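Local coordinates for protein poly(ADP-ribose) glycohydrolase (Thermomonospora curvata, PDB 3SIG) that probably hydrolyses the ribose-ribose bonds of poly(ADP-ribose), releasing ADP-ribose, and binds that product in a pocket of its macrodomain-type fold, at residues R5-E10 against L115-G120; G18-P23 against P154-D159; T73-A78 against E166-A171. All blocks are in the same frame, centred on the assembly; numbering follows the deposited sequence.

Contact 1: residues R5-E10 against L115-G120; sequences RAIAAE and LARSSG
I7 and A8 of helix 2-17 pack against the aliphatic part of R117 in helix 111-118. This is an apolar helix-to-helix contact, partly buried and near one side of the chain. It covers 144 Å² in all, and no hydrogen bond crosses it. The helices come close at A8, whose small side chain is consistent with this: the CA atoms of A8 and R117 are 5.0 Å apart. A8 CB lies 4.2 Å from R117 CG. The branch methyl of I7 does most of the remaining touching, with I7 CG2 at 3.9 Å from R117 CD. I7 CG2 also lies 4.1 Å from R117 CB. It is the branch set opposite the backbone N of I7, while CG1 sits beside that N (chi1 -71°). The R117 chain bends at the CG-CD bond (chi3 -51°). NE and the guanidinium therefore turn away from A8, with I7 CG2 left at the guanidinium edge, near its plane. The side chain of R117 is about 7 Å from the bound ADP-ribose, so it is close to the pocket but not against the ligand. Close by, L115 O accepts two hydrogen bonds. S119 OG donates to L115 O at 2.7 Å from above the carbonyl plane, and S118 N donates to L115 O at 3.1 Å from the opposite face. R117 O accepts from T11 OG1 and R157 NE, and E10 makes a salt bridge with R157. A8 also touches F104 and L105 in a loop. I7 reaches R157, and S118 and G120 bond to strand 147-157 through the backbone. Both helices thus pack on that strand of the mixed sheet, consistent with the macrodomain-type fold of this family.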
loop_
_atom_site.group_PDB
_atom_site.type_symbol
_atom_site.label_atom_id
_atom_site.label_comp_id
_atom_site.label_asym_id
_atom_site.label_seq_id
_atom_site.Cartn_x
_atom_site.Cartn_y
_atom_site.Cartn_z
ATOM N N ARG A 5 18.035 -6.101 -5.969
ATOM C CA ARG A 5 18.199 -5.401 -7.234
ATOM C C ARG A 5 17.972 -6.372 -8.400
ATOM O O ARG A 5 17.314 -6.029 -9.397
ATOM C CB ARG A 5 19.588 -4.756 -7.272
ATOM C CG ARG A 5 19.857 -3.912 -8.486
ATOM C CD ARG A 5 21.290 -3.370 -8.458
ATOM N NE ARG A 5 21.745 -2.977 -9.794
ATOM C CZ ARG A 5 23.022 -2.844 -10.151
ATOM N NH1 ARG A 5 23.994 -3.073 -9.275
ATOM N NH2 ARG A 5 23.336 -2.484 -11.392
ATOM N N ALA A 6 18.520 -7.587 -8.310
ATOM C CA ALA A 6 18.342 -8.589 -9.352
ATOM C C ALA A 6 16.870 -8.975 -9.517
ATOM O O ALA A 6 16.377 -9.093 -10.631
ATOM C CB ALA A 6 19.188 -9.829 -9.067
ATOM N N ILE A 7 16.184 -9.176 -8.404
ATOM C CA ILE A 7 14.768 -9.505 -8.444
ATOM C C ILE A 7 13.948 -8.374 -9.083
ATOM O O ILE A 7 13.112 -8.609 -9.957
ATOM C CB ILE A 7 14.248 -9.814 -7.042
ATOM C CG1 ILE A 7 14.814 -11.165 -6.584
ATOM C CG2 ILE A 7 12.740 -9.852 -7.047
ATOM C CD1 ILE A 7 14.585 -11.430 -5.131
ATOM N N ALA A 8 14.244 -7.139 -8.683
ATOM C CA ALA A 8 13.577 -5.991 -9.297
ATOM C C ALA A 8 13.760 -5.936 -10.801
ATOM O O ALA A 8 12.788 -5.714 -11.529
ATOM C CB ALA A 8 14.062 -4.722 -8.687
ATOM N N ALA A 9 14.973 -6.157 -11.289
ATOM C CA ALA A 9 15.200 -6.137 -12.715
ATOM C C ALA A 9 14.441 -7.267 -13.404
ATOM O O ALA A 9 13.943 -7.102 -14.518
ATOM C CB ALA A 9 16.716 -6.225 -13.000
ATOM N N GLU A 10 14.415 -8.434 -12.775
ATOM C CA GLU A 10 13.682 -9.564 -13.349
ATOM C C GLU A 10 12.181 -9.227 -13.452
ATOM O O GLU A 10 11.534 -9.527 -14.451
ATOM C CB GLU A 10 13.859 -10.812 -12.512
ATOM C CG GLU A 10 13.207 -12.046 -13.144
ATOM C CD GLU A 10 13.354 -13.292 -12.302
ATOM O OE1 GLU A 10 12.783 -13.361 -11.206
ATOM O OE2 GLU A 10 14.039 -14.224 -12.757
ATOM N N LEU A 115 6.404 -4.561 -2.632
ATOM C CA LEU A 115 5.233 -4.653 -3.507
ATOM C C LEU A 115 5.658 -4.549 -4.970
ATOM O O LEU A 115 5.200 -5.321 -5.830
ATOM C CB LEU A 115 4.235 -3.522 -3.206
ATOM C CG LEU A 115 3.705 -3.483 -1.770
ATOM C CD1 LEU A 115 2.747 -2.345 -1.586
ATOM C CD2 LEU A 115 3.072 -4.822 -1.324
ATOM N N ALA A 116 6.561 -3.618 -5.271
ATOM C CA ALA A 116 7.007 -3.412 -6.640
ATOM C C ALA A 116 7.832 -4.594 -7.184
ATOM O O ALA A 116 7.782 -4.895 -8.364
ATOM C CB ALA A 116 7.807 -2.093 -6.736
ATOM N N ARG A 117 8.552 -5.286 -6.323
ATOM C CA ARG A 117 9.315 -6.432 -6.771
ATOM C C ARG A 117 8.406 -7.610 -7.041
ATOM O O ARG A 117 8.802 -8.552 -7.732
ATOM C CB ARG A 117 10.310 -6.877 -5.689
ATOM C CG ARG A 117 11.568 -6.010 -5.573
ATOM C CD ARG A 117 12.736 -6.674 -4.807
ATOM N NE ARG A 117 12.297 -7.198 -3.532
ATOM C CZ ARG A 117 12.150 -6.493 -2.423
ATOM N NH1 ARG A 117 12.464 -5.205 -2.383
ATOM N NH2 ARG A 117 11.660 -7.081 -1.350
ATOM N N SER A 118 7.219 -7.627 -6.457
ATOM C CA SER A 118 6.397 -8.845 -6.371
ATOM C C SER A 118 5.137 -8.821 -7.199
ATOM O O SER A 118 4.359 -9.774 -7.100
ATOM C CB SER A 118 5.995 -9.079 -4.912
ATOM O OG SER A 118 7.125 -9.095 -4.057
ATOM N N SER A 119 4.905 -7.767 -7.971
ATOM C CA SER A 119 3.591 -7.581 -8.573
ATOM C C SER A 119 3.697 -6.715 -9.813
ATOM O O SER A 119 4.807 -6.303 -10.194
ATOM C CB SER A 119 2.639 -6.890 -7.573
ATOM O OG SER A 119 2.963 -5.520 -7.413
ATOM N N GLY A 120 2.557 -6.387 -10.406
ATOM C CA GLY A 120 2.514 -5.397 -11.461
ATOM C C GLY A 120 2.367 -3.952 -11.022
ATOM O O GLY A 120 2.139 -3.082 -11.866
#

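Contact 2: residues G18-P23 against P154-D159; sequences GRYTAP and PVFRDD
The rings of Y20 and F156 meet at a slant. Their planes are 33° apart and their centroids 5.4 Å, a geometry that is neither a stack nor an edge-to-face pair. Most of the touching is done by the far end of the tyrosine, not by ring on ring. Y20 CE2 lies 3.4 Å from F156 CB, obliquely to both rings. Y20 OH is 3.5 Å from F156 CB, and Y20 CE2 is 3.9 Å from F156 CG. The backbone points CB of F156 at the tyrosine. F156 CG stands between its own backbone N and carbonyl carbon (chi1 49°), which swings the ring away, to T11 and to S119. Around the tyrosine ring lie I14 of helix 2-17, V28 and I30, and P167. I30 also touches F156. The phenol end is fixed by a hydrogen bond between Y20 OH and L164 O. The contact joins two sheets without merging them. Y20 belongs to the small antiparallel pair of strands 19-21 and 27-29, and bonds to V28 through the backbone. F156 is on strand 147-157 of the seven-stranded mixed sheet, which with its flanking helices is consistent with a macrodomain-type fold. The CA atoms of Y20 and F156 are 9.0 Å apart, so side chains alone span the gap. G18, the first residue after helix 2-17, has backbone angles (phi 83°) that call for glycine. Past F156, R157 NH1 bonds to G161 O. D158 OD1 accepts from R162 N in the turn that leads to strand 163-175.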
loop_
_atom_site.group_PDB
_atom_site.type_symbol
_atom_site.label_atom_id
_atom_site.label_comp_id
_atom_site.label_asym_id
_atom_site.label_seq_id
_atom_site.Cartn_x
_atom_site.Cartn_y
_atom_site.Cartn_z
ATOM N N GLY A 18 5.565 -10.032 -20.538
ATOM C CA GLY A 18 4.185 -10.454 -20.326
ATOM C C GLY A 18 3.998 -11.878 -19.818
ATOM O O GLY A 18 2.877 -12.342 -19.805
ATOM N N ARG A 19 5.038 -12.516 -19.307
ATOM C CA ARG A 19 4.937 -13.881 -18.787
ATOM C C ARG A 19 6.159 -14.115 -17.892
ATOM O O ARG A 19 7.173 -13.378 -17.974
ATOM C CB ARG A 19 4.820 -14.922 -19.928
ATOM C CG ARG A 19 5.973 -14.917 -20.968
ATOM C CD ARG A 19 5.685 -15.853 -22.145
ATOM N NE ARG A 19 4.282 -15.792 -22.538
ATOM C CZ ARG A 19 3.844 -15.313 -23.681
ATOM N NH1 ARG A 19 4.704 -14.887 -24.583
ATOM N NH2 ARG A 19 2.548 -15.281 -23.939
ATOM N N TYR A 20 6.058 -15.128 -17.027
ATOM C CA TYR A 20 7.189 -15.572 -16.221
ATOM C C TYR A 20 7.155 -17.068 -16.075
ATOM O O TYR A 20 6.147 -17.706 -16.348
ATOM C CB TYR A 20 7.163 -14.893 -14.863
ATOM C CG TYR A 20 6.026 -15.296 -13.926
ATOM C CD1 TYR A 20 6.114 -16.422 -13.119
ATOM C CD2 TYR A 20 4.880 -14.520 -13.809
ATOM C CE1 TYR A 20 5.069 -16.777 -12.267
ATOM C CE2 TYR A 20 3.849 -14.867 -12.955
ATOM C CZ TYR A 20 3.944 -15.975 -12.168
ATOM O OH TYR A 20 2.892 -16.293 -11.327
ATOM N N THR A 21 8.273 -17.642 -15.641
ATOM C CA THR A 21 8.375 -19.060 -15.415
ATOM C C THR A 21 8.355 -19.366 -13.919
ATOM O O THR A 21 9.213 -18.904 -13.159
ATOM C CB THR A 21 9.635 -19.597 -16.043
ATOM O OG1 THR A 21 9.594 -19.269 -17.431
ATOM C CG2 THR A 21 9.712 -21.091 -15.884
ATOM N N ALA A 22 7.351 -20.114 -13.486
ATOM C CA ALA A 22 7.224 -20.524 -12.105
ATOM C C ALA A 22 8.193 -21.652 -11.773
ATOM O O ALA A 22 8.782 -22.269 -12.663
ATOM C CB ALA A 22 5.794 -20.957 -11.804
ATOM N N PRO A 23 8.367 -21.948 -10.479
ATOM C CA PRO A 23 9.370 -22.952 -10.130
ATOM C C PRO A 23 9.088 -24.346 -10.676
ATOM O O PRO A 23 10.038 -25.095 -10.897
ATOM C CB PRO A 23 9.342 -22.935 -8.596
ATOM C CG PRO A 23 8.969 -21.580 -8.252
ATOM C CD PRO A 23 7.962 -21.162 -9.300
ATOM N N PRO A 154 -1.819 -7.857 -10.655
ATOM C CA PRO A 154 -1.394 -9.223 -10.393
ATOM C C PRO A 154 -0.189 -9.241 -9.443
ATOM O O PRO A 154 0.753 -8.454 -9.606
ATOM C CB PRO A 154 -1.047 -9.760 -11.791
ATOM C CG PRO A 154 -0.765 -8.570 -12.593
ATOM C CD PRO A 154 -1.583 -7.452 -12.041
ATOM N N VAL A 155 -0.230 -10.149 -8.483
ATOM C CA VAL A 155 0.843 -10.411 -7.531
ATOM C C VAL A 155 1.355 -11.797 -7.843
ATOM O O VAL A 155 0.572 -12.755 -7.932
ATOM C CB VAL A 155 0.329 -10.349 -6.085
ATOM C CG1 VAL A 155 1.446 -10.619 -5.094
ATOM C CG2 VAL A 155 -0.281 -9.007 -5.805
ATOM N N PHE A 156 2.661 -11.912 -8.018
ATOM C CA PHE A 156 3.261 -13.142 -8.538
ATOM C C PHE A 156 4.566 -13.534 -7.847
ATOM O O PHE A 156 5.277 -14.410 -8.381
ATOM C CB PHE A 156 3.429 -13.069 -10.080
ATOM C CG PHE A 156 4.091 -11.800 -10.578
ATOM C CD1 PHE A 156 3.327 -10.780 -11.120
ATOM C CD2 PHE A 156 5.467 -11.634 -10.522
ATOM C CE1 PHE A 156 3.926 -9.621 -11.575
ATOM C CE2 PHE A 156 6.065 -10.466 -10.963
ATOM C CZ PHE A 156 5.290 -9.458 -11.477
ATOM N N ARG A 157 4.870 -12.992 -6.659
ATOM C CA ARG A 157 5.957 -13.511 -5.830
ATOM C C ARG A 157 5.498 -13.679 -4.400
ATOM O O ARG A 157 4.601 -12.930 -3.942
ATOM C CB ARG A 157 7.210 -12.625 -5.825
ATOM C CG ARG A 157 7.854 -12.393 -7.153
ATOM C CD ARG A 157 9.208 -11.711 -6.988
ATOM N NE ARG A 157 9.693 -11.259 -8.270
ATOM C CZ ARG A 157 10.515 -11.961 -9.022
ATOM N NH1 ARG A 157 10.956 -13.129 -8.613
ATOM N NH2 ARG A 157 10.894 -11.486 -10.196
ATOM N N ASP A 158 6.113 -14.605 -3.671
ATOM C CA ASP A 158 5.924 -14.727 -2.229
ATOM C C ASP A 158 6.922 -13.846 -1.470
ATOM O O ASP A 158 7.668 -13.109 -2.079
ATOM C CB ASP A 158 6.006 -16.182 -1.793
ATOM C CG ASP A 158 7.400 -16.778 -1.928
ATOM O OD1 ASP A 158 8.424 -16.093 -2.136
ATOM O OD2 ASP A 158 7.497 -18.026 -1.777
ATOM N N ASP A 159 6.947 -13.980 -0.138
ATOM C CA ASP A 159 7.755 -13.096 0.714
ATOM C C ASP A 159 9.257 -13.278 0.431
ATOM O O ASP A 159 10.058 -12.344 0.580
ATOM C CB ASP A 159 7.472 -13.364 2.201
ATOM C CG ASP A 159 6.096 -12.887 2.659
ATOM O OD1 ASP A 159 5.507 -11.971 2.020
ATOM O OD2 ASP A 159 5.622 -13.445 3.686
#

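Contact 3: residues T73-A78 against E166-A171; sequences TTLAAA and EPYRVA. With AR6 ([(2R,3S,4R,5R)-5-(6-aminopurin-9-yl)-3,4-dihydroxy-oxolan-2-yl]methyl [hydroxy-[[(2R,3S,4R,5S)-3,4,5-trihydroxyoxolan-2-yl]methoxy]phosphoryl] hydrogen phosphate), chain B.
A78 and L75 of helix 74-84 pack on Y168 and V170 of strand 163-175, and all four are buried. The helix and strand segments cross nearly at right angles (104°), with axes 10.4 Å apart. Y168 spans much of that distance: its OH comes to 2.9 Å from L75 O, and its CE2 lies 4.3 Å from A78 CB. Beside it A78 CB meets V170 CG1 at 4.0 Å. This tight side is closed by V155 of the neighbouring strand 147-157, which touches L75, Y168 and V170. The looser parts are two outer flanks, both partly exposed. On the helix, A76 points away from the strand. On the strand, R169 touches H33 and Q36 of helix 31-39. At the helix start T73 is the N-cap. A chi1 of 62° turns T73 OG1 back over the first turn, where it accepts from A76 N at 2.9 Å. The same OG1 bonds to D159 OD1. With a valine at T73, the amide of A76 is likely to lose its cap and D159 its hydroxyl partner, unsettling the turn beside the adenine. T74 N gives a hydrogen bond to N1 of the ADP-ribose adenine, 3.0 Å long. T74 OG1 is held by Q111 NE2. An amide donor at N1 suits adenine, where N1 accepts, and would not suit a purine with a hydrogen there.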
loop_
_atom_site.group_PDB
_atom_site.type_symbol
_atom_site.label_atom_id
_atom_site.label_comp_id
_atom_site.label_asym_id
_atom_site.label_seq_id
_atom_site.Cartn_x
_atom_site.Cartn_y
_atom_site.Cartn_z
ATOM N N THR A 73 3.371 -9.924 6.359
ATOM C CA THR A 73 3.618 -8.888 5.380
ATOM C C THR A 73 2.286 -8.487 4.738
ATOM O O THR A 73 1.290 -9.228 4.762
ATOM C CB THR A 73 4.533 -9.362 4.249
ATOM O OG1 THR A 73 3.875 -10.443 3.580
ATOM C CG2 THR A 73 5.870 -9.839 4.774
ATOM N N THR A 74 2.276 -7.313 4.124
ATOM C CA THR A 74 1.120 -6.860 3.348
ATOM C C THR A 74 0.679 -7.937 2.372
ATOM O O THR A 74 -0.509 -8.283 2.279
ATOM C CB THR A 74 1.442 -5.576 2.590
ATOM O OG1 THR A 74 2.025 -4.626 3.504
ATOM C CG2 THR A 74 0.207 -4.984 1.916
ATOM N N LEU A 75 1.608 -8.440 1.592
ATOM C CA LEU A 75 1.250 -9.427 0.576
ATOM C C LEU A 75 0.787 -10.741 1.142
ATOM O O LEU A 75 -0.125 -11.356 0.587
ATOM C CB LEU A 75 2.402 -9.634 -0.381
ATOM C CG LEU A 75 2.605 -8.431 -1.299
ATOM C CD1 LEU A 75 3.773 -8.695 -2.194
ATOM C CD2 LEU A 75 1.388 -8.039 -2.130
ATOM N N ALA A 76 1.360 -11.190 2.249
ATOM C CA ALA A 76 0.944 -12.463 2.824
ATOM C C ALA A 76 -0.497 -12.347 3.306
ATOM O O ALA A 76 -1.324 -13.231 3.102
ATOM C CB ALA A 76 1.870 -12.892 3.959
ATOM N N ALA A 77 -0.820 -11.238 3.952
ATOM C CA ALA A 77 -2.192 -11.038 4.409
ATOM C C ALA A 77 -3.126 -10.983 3.209
ATOM O O ALA A 77 -4.221 -11.585 3.226
ATOM C CB ALA A 77 -2.314 -9.751 5.249
ATOM N N ALA A 78 -2.773 -10.253 2.179
ATOM C CA ALA A 78 -3.600 -10.169 0.975
ATOM C C ALA A 78 -3.815 -11.530 0.341
ATOM O O ALA A 78 -4.936 -11.874 -0.051
ATOM C CB ALA A 78 -2.998 -9.237 -0.009
ATOM N N GLU A 166 0.494 -19.768 -9.083
ATOM C CA GLU A 166 -0.777 -19.149 -9.399
ATOM C C GLU A 166 -0.785 -17.726 -8.848
ATOM O O GLU A 166 -0.846 -17.540 -7.651
ATOM C CB GLU A 166 -1.913 -19.954 -8.754
ATOM C CG GLU A 166 -3.303 -19.350 -8.924
ATOM C CD GLU A 166 -3.811 -19.445 -10.347
ATOM O OE1 GLU A 166 -3.973 -20.581 -10.847
ATOM O OE2 GLU A 166 -4.042 -18.384 -10.965
ATOM N N PRO A 167 -0.709 -16.759 -9.726
ATOM C CA PRO A 167 -0.800 -15.355 -9.300
ATOM C C PRO A 167 -2.198 -15.015 -8.789
ATOM O O PRO A 167 -3.163 -15.677 -9.094
ATOM C CB PRO A 167 -0.490 -14.584 -10.575
ATOM C CG PRO A 167 -0.763 -15.576 -11.695
ATOM C CD PRO A 167 -0.521 -16.900 -11.178
ATOM N N TYR A 168 -2.287 -13.973 -7.998
ATOM C CA TYR A 168 -3.570 -13.488 -7.512
ATOM C C TYR A 168 -3.624 -12.007 -7.755
ATOM O O TYR A 168 -2.600 -11.396 -7.942
ATOM C CB TYR A 168 -3.800 -13.872 -6.034
ATOM C CG TYR A 168 -2.809 -13.322 -5.048
ATOM C CD1 TYR A 168 -1.559 -13.867 -4.909
ATOM C CD2 TYR A 168 -3.118 -12.210 -4.274
ATOM C CE1 TYR A 168 -0.644 -13.367 -4.032
ATOM C CE2 TYR A 168 -2.222 -11.712 -3.386
ATOM C CZ TYR A 168 -0.974 -12.262 -3.257
ATOM O OH TYR A 168 -0.062 -11.741 -2.336
ATOM N N ARG A 169 -4.794 -11.415 -7.752
ATOM C CA ARG A 169 -4.962 -10.000 -7.980
ATOM C C ARG A 169 -5.508 -9.262 -6.779
ATOM O O ARG A 169 -6.409 -9.751 -6.109
ATOM C CB ARG A 169 -5.878 -9.754 -9.167
ATOM C CG ARG A 169 -5.254 -10.182 -10.503
ATOM C CD ARG A 169 -6.050 -9.694 -11.731
ATOM N NE ARG A 169 -7.263 -10.477 -11.841
ATOM C CZ ARG A 169 -8.188 -10.284 -12.781
ATOM N NH1 ARG A 169 -8.036 -9.322 -13.677
ATOM N NH2 ARG A 169 -9.273 -11.052 -12.819
ATOM N N VAL A 170 -4.946 -8.088 -6.514
ATOM C CA VAL A 170 -5.436 -7.175 -5.477
ATOM C C VAL A 170 -5.496 -5.789 -6.026
ATOM O O VAL A 170 -4.778 -5.458 -6.987
ATOM C CB VAL A 170 -4.506 -7.175 -4.249
ATOM C CG1 VAL A 170 -4.263 -8.608 -3.746
ATOM C CG2 VAL A 170 -3.162 -6.550 -4.554
ATOM N N ALA A 171 -6.260 -4.922 -5.389
ATOM C CA ALA A 171 -6.190 -3.492 -5.674
ATOM C C ALA A 171 -5.186 -2.866 -4.728
ATOM O O ALA A 171 -5.078 -3.243 -3.547
ATOM C CB ALA A 171 -7.533 -2.843 -5.509
HETATM N N1 AR6 B . 4.510 -5.709 5.219
HETATM C C2 AR6 B . 3.959 -5.201 6.317
HETATM N N3 AR6 B . 4.547 -4.309 7.166
HETATM C C4 AR6 B . 5.790 -3.938 6.782
HETATM C C5 AR6 B . 6.428 -4.454 5.598
HETATM C C6 AR6 B . 5.706 -5.345 4.849
HETATM N N6 AR6 B . 6.276 -5.900 3.703
HETATM N N7 AR6 B . 7.712 -3.807 5.528
HETATM C C8 AR6 B . 7.805 -3.052 6.571
HETATM N N9 AR6 B . 6.706 -3.069 7.378
HETATM P PA AR6 B . 7.834 1.487 5.505
HETATM P PB AR6 B . 6.887 4.309 5.395
HETATM C "C1'" AR6 B . 6.380 -2.359 8.612
HETATM O O1A AR6 B . 9.044 1.951 6.233
HETATM O O1B AR6 B . 5.506 4.773 4.977
HETATM C C1D AR6 B . 9.760 3.333 0.974
HETATM O O1D AR6 B . 11.068 3.495 0.504
HETATM C "C2'" AR6 B . 7.589 -1.949 9.425
HETATM O "O2'" AR6 B . 7.291 -2.020 10.792
HETATM O O2A AR6 B . 8.030 0.697 4.237
HETATM O O2B AR6 B . 7.362 4.645 6.768
HETATM C C2D AR6 B . 8.873 4.148 0.117
HETATM O O2D AR6 B . 9.037 4.033 -1.254
HETATM C "C3'" AR6 B . 7.774 -0.533 9.017
HETATM O "O3'" AR6 B . 8.358 0.239 10.015
HETATM O O3A AR6 B . 6.868 2.722 5.240
HETATM C C3D AR6 B . 8.783 5.449 0.793
HETATM O O3D AR6 B . 9.851 6.187 0.259
HETATM C "C4'" AR6 B . 6.392 -0.043 8.696
HETATM O "O4'" AR6 B . 5.635 -1.190 8.380
HETATM C C4D AR6 B . 8.973 5.087 2.223
HETATM O O4D AR6 B . 9.673 3.854 2.285
HETATM C "C5'" AR6 B . 6.296 0.990 7.581
HETATM O "O5'" AR6 B . 6.919 0.509 6.401
HETATM C C5D AR6 B . 7.668 4.994 3.012
HETATM O O5D AR6 B . 7.990 4.800 4.376
#

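How the contacts relate
The three first segments, 5-10, 18-23 and 73-78, come along the chain before their partners 115-120, 154-159 and 166-171, in the same order, so the contacts interleave. Their centres are 10 Å (contacts 1 and 2), 12 Å (2 and 3) and 14 Å (1 and 3) apart. Contacts 1 and 2 are joined by the E10-R157 salt bridge, and by helix 2-17 running into strand 19-21. Contacts 2 and 3 share neighbouring strands 147-157 and 163-175 of the mixed sheet. L75 packs on L115 and S118, linking 3 to 1. Together they tie the N-terminal helix to the sheet and to the adenine end of the ADP-ribose pocket.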